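Local structure of single-stranded DNA-binding protein DdrB (4HQB) at residues A[104-109]-A[127-132]. The protein binds single-stranded DNA and probably takes part in the response to DNA damage in Deinococcus radiodurans. Sequence-based numbering, arbitrary orientation.
Sequences AIKYSR and IEYVSL
K106 and Y129 meet because of their torsions: K106 sets CG anti to its backbone N (chi1 175°) and bends its chain at the third torsion, while Y129 places CG between its backbone N and carbonyl carbon (chi1 54°). The ammonium thus lies over the middle of one face of the phenol ring, NZ of K106 being 3.3 Å from the ring centroid of Y129 and only 13° off the normal, a cation-pi contact. A lysine suits this place because its long, flexible chain can carry a charge across to the next strand, and a tyrosine offers an electron-rich face. An alanine in place of Y129 would probably leave the K106 ammonium without its aromatic partner and free to turn. S108, on the same face of the sheet, is small enough to let the strands approach closely; its CB lies 3.3 Å from O of V130.

Below this layer the antiparallel backbones are joined by three hydrogen bonds. R109 and V130 form a hydrogen-bonded pair, N of R109 giving to O of V130 (2.9 Å) and N of V130 to O of R109 (2.7 Å), the latter nearly straight. Farther along, N of L132 reaches O of Y107 at 2.7 Å. On the other face the R109 and V130 side chains run side by side, with CB of V130 over the centre of the guanidinium plane; the beta-branched valine covers that flat group with hydrocarbon while D115 forms a salt bridge with NH1 and the Y86 hydroxyl bonds NE.

The pair joins strands 99-110 and 129-135 within the mixed sheet: 84-96 flanks 99-110 on its other edge, and 50-52 lies beyond 129-135, where G48 O bonds the S131 hydroxyl.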
ATOM      1  N   ALA A 104      15.155   4.145  28.395  1.00 41.06           N
ATOM      2  CA  ALA A 104      14.695   4.809  27.181  1.00 34.31           C
ATOM      3  C   ALA A 104      13.537   5.728  27.441  1.00 35.58           C
ATOM      4  O   ALA A 104      12.851   5.601  28.449  1.00 36.24           O
ATOM      5  CB  ALA A 104      14.327   3.792  26.121  1.00 37.95           C
ATOM      6  N   ILE A 105      13.353   6.671  26.523  1.00 33.60           N
ATOM      7  CA  ILE A 105      12.144   7.463  26.463  1.00 36.52           C
ATOM      8  C   ILE A 105      11.221   6.971  25.342  1.00 41.39           C
ATOM      9  O   ILE A 105      11.604   6.882  24.161  1.00 38.90           O
ATOM     10  CB  ILE A 105      12.432   8.962  26.295  1.00 34.00           C
ATOM     11  CG1 ILE A 105      13.276   9.461  27.468  1.00 36.13           C
ATOM     12  CG2 ILE A 105      11.111   9.740  26.240  1.00 25.84           C
ATOM     13  CD1 ILE A 105      12.507   9.414  28.830  1.00 35.45           C
ATOM     14  N   LYS A 106      10.002   6.641  25.741  1.00 36.92           N
ATOM     15  CA  LYS A 106       9.017   6.120  24.833  1.00 35.96           C
ATOM     16  C   LYS A 106       7.838   7.072  24.715  1.00 33.94           C
ATOM     17  O   LYS A 106       7.254   7.491  25.714  1.00 36.83           O
ATOM     18  CB  LYS A 106       8.536   4.742  25.285  1.00 34.37           C
ATOM     19  CG  LYS A 106       7.408   4.187  24.426  1.00 40.12           C
ATOM     20  CD  LYS A 106       7.100   2.715  24.730  1.00 44.36           C
ATOM     21  CE  LYS A 106       6.290   2.577  25.999  1.00 50.97           C
ATOM     22  NZ  LYS A 106       5.511   1.301  26.021  1.00 58.20           N
ATOM     23  N   TYR A 107       7.501   7.436  23.486  1.00 30.91           N
ATOM     24  CA  TYR A 107       6.276   8.168  23.247  1.00 30.44           C
ATOM     25  C   TYR A 107       5.216   7.189  22.718  1.00 40.60           C
ATOM     26  O   TYR A 107       5.403   6.569  21.647  1.00 35.96           O
ATOM     27  CB  TYR A 107       6.527   9.290  22.251  1.00 33.55           C
ATOM     28  CG  TYR A 107       7.270  10.473  22.819  1.00 25.68           C
ATOM     29  CD1 TYR A 107       8.653  10.461  22.910  1.00 30.26           C
ATOM     30  CD2 TYR A 107       6.589  11.611  23.250  1.00 29.75           C
ATOM     31  CE1 TYR A 107       9.344  11.540  23.413  1.00 34.65           C
ATOM     32  CE2 TYR A 107       7.282  12.712  23.773  1.00 30.80           C
ATOM     33  CZ  TYR A 107       8.651  12.665  23.848  1.00 32.02           C
ATOM     34  OH  TYR A 107       9.362  13.724  24.352  1.00 40.66           O
ATOM     35  N   SER A 108       4.114   7.041  23.459  1.00 32.30           N
ATOM     36  CA  SER A 108       3.107   6.034  23.098  1.00 29.20           C
ATOM     37  C   SER A 108       1.704   6.336  23.596  1.00 33.27           C
ATOM     38  O   SER A 108       1.489   7.302  24.336  1.00 35.34           O
ATOM     39  CB  SER A 108       3.521   4.655  23.611  1.00 30.61           C
ATOM     40  OG  SER A 108       3.644   4.685  25.001  1.00 40.60           O
ATOM     41  N   ARG A 109       0.754   5.497  23.182  1.00 31.69           N
ATOM     42  CA  ARG A 109      -0.662   5.675  23.509  1.00 39.82           C
ATOM     43  C   ARG A 109      -1.330   4.311  23.516  1.00 36.72           C
ATOM     44  O   ARG A 109      -0.773   3.350  22.961  1.00 30.52           O
ATOM     45  CB  ARG A 109      -1.356   6.546  22.442  1.00 30.29           C
ATOM     46  CG  ARG A 109      -1.454   5.869  21.091  1.00 29.49           C
ATOM     47  CD  ARG A 109      -2.219   6.733  20.094  1.00 32.47           C
ATOM     48  NE  ARG A 109      -2.139   6.202  18.731  1.00 34.58           N
ATOM     49  CZ  ARG A 109      -2.962   5.275  18.248  1.00 40.57           C
ATOM     50  NH1 ARG A 109      -3.900   4.749  19.038  1.00 34.96           N
ATOM     51  NH2 ARG A 109      -2.840   4.862  16.987  1.00 35.37           N
ATOM     52  N   ILE A 127      -0.940  -3.482  29.470  1.00 46.50           N
ATOM     53  CA  ILE A 127      -1.710  -3.746  28.266  1.00 44.97           C
ATOM     54  C   ILE A 127      -1.018  -3.245  26.995  1.00 34.95           C
ATOM     55  O   ILE A 127      -0.041  -2.492  27.045  1.00 37.84           O
ATOM     56  CB  ILE A 127      -3.129  -3.152  28.357  1.00 49.96           C
ATOM     57  CG1 ILE A 127      -3.082  -1.647  28.616  1.00 44.90           C
ATOM     58  CG2 ILE A 127      -3.924  -3.847  29.439  1.00 47.85           C
ATOM     59  CD1 ILE A 127      -4.466  -1.050  28.775  1.00 42.63           C
ATOM     60  N   GLU A 128      -1.524  -3.696  25.857  1.00 30.85           N
ATOM     61  CA  GLU A 128      -0.962  -3.341  24.574  1.00 38.24           C
ATOM     62  C   GLU A 128      -0.983  -1.836  24.346  1.00 42.49           C
ATOM     63  O   GLU A 128      -1.786  -1.116  24.917  1.00 40.04           O
ATOM     64  CB  GLU A 128      -1.722  -4.049  23.455  1.00 46.33           C
ATOM     65  CG  GLU A 128      -3.186  -3.657  23.364  1.00 61.26           C
ATOM     66  CD  GLU A 128      -3.906  -4.360  22.217  1.00 68.99           C
ATOM     67  OE1 GLU A 128      -5.071  -3.998  21.931  1.00 69.54           O
ATOM     68  OE2 GLU A 128      -3.305  -5.273  21.608  1.00 66.36           O
ATOM     69  N   TYR A 129      -0.081  -1.368  23.506  1.00 39.97           N
ATOM     70  CA  TYR A 129       0.039   0.054  23.243  1.00 32.63           C
ATOM     71  C   TYR A 129       0.444   0.265  21.797  1.00 36.67           C
ATOM     72  O   TYR A 129       0.749  -0.678  21.079  1.00 35.26           O
ATOM     73  CB  TYR A 129       1.096   0.668  24.171  1.00 32.30           C
ATOM     74  CG  TYR A 129       2.449  -0.028  24.125  1.00 45.67           C
ATOM     75  CD1 TYR A 129       2.737  -1.102  24.969  1.00 49.04           C
ATOM     76  CD2 TYR A 129       3.443   0.385  23.235  1.00 49.79           C
ATOM     77  CE1 TYR A 129       3.989  -1.741  24.931  1.00 42.70           C
ATOM     78  CE2 TYR A 129       4.708  -0.257  23.190  1.00 44.94           C
ATOM     79  CZ  TYR A 129       4.961  -1.311  24.033  1.00 48.80           C
ATOM     80  OH  TYR A 129       6.192  -1.938  23.978  1.00 57.52           O
ATOM     81  N   VAL A 130       0.459   1.516  21.376  1.00 41.36           N
ATOM     82  CA  VAL A 130       0.959   1.856  20.072  1.00 37.61           C
ATOM     83  C   VAL A 130       2.010   2.909  20.290  1.00 35.09           C
ATOM     84  O   VAL A 130       1.765   3.929  20.941  1.00 34.64           O
ATOM     85  CB  VAL A 130      -0.146   2.414  19.172  1.00 37.79           C
ATOM     86  CG1 VAL A 130       0.444   2.820  17.811  1.00 27.45           C
ATOM     87  CG2 VAL A 130      -1.253   1.394  19.027  1.00 31.39           C
ATOM     88  N   SER A 131       3.186   2.669  19.737  1.00 34.70           N
ATOM     89  CA  SER A 131       4.331   3.518  20.037  1.00 41.70           C
ATOM     90  C   SER A 131       4.635   4.423  18.843  1.00 41.78           C
ATOM     91  O   SER A 131       4.563   3.977  17.700  1.00 38.65           O
ATOM     92  CB  SER A 131       5.535   2.639  20.413  1.00 41.42           C
ATOM     93  OG  SER A 131       6.712   3.113  19.802  1.00 62.16           O
ATOM     94  N   LEU A 132       4.927   5.695  19.105  1.00 38.11           N
ATOM     95  CA  LEU A 132       5.318   6.631  18.047  1.00 32.37           C
ATOM     96  C   LEU A 132       6.834   6.722  17.870  1.00 35.67           C
ATOM     97  O   LEU A 132       7.338   6.745  16.741  1.00 34.25           O
ATOM     98  CB  LEU A 132       4.764   8.023  18.321  1.00 31.52           C
ATOM     99  CG  LEU A 132       5.198   9.168  17.398  1.00 30.04           C
ATOM    100  CD1 LEU A 132       4.679   8.987  15.954  1.00 28.27           C
ATOM    101  CD2 LEU A 132       4.713  10.506  18.003  1.00 30.80           C
TER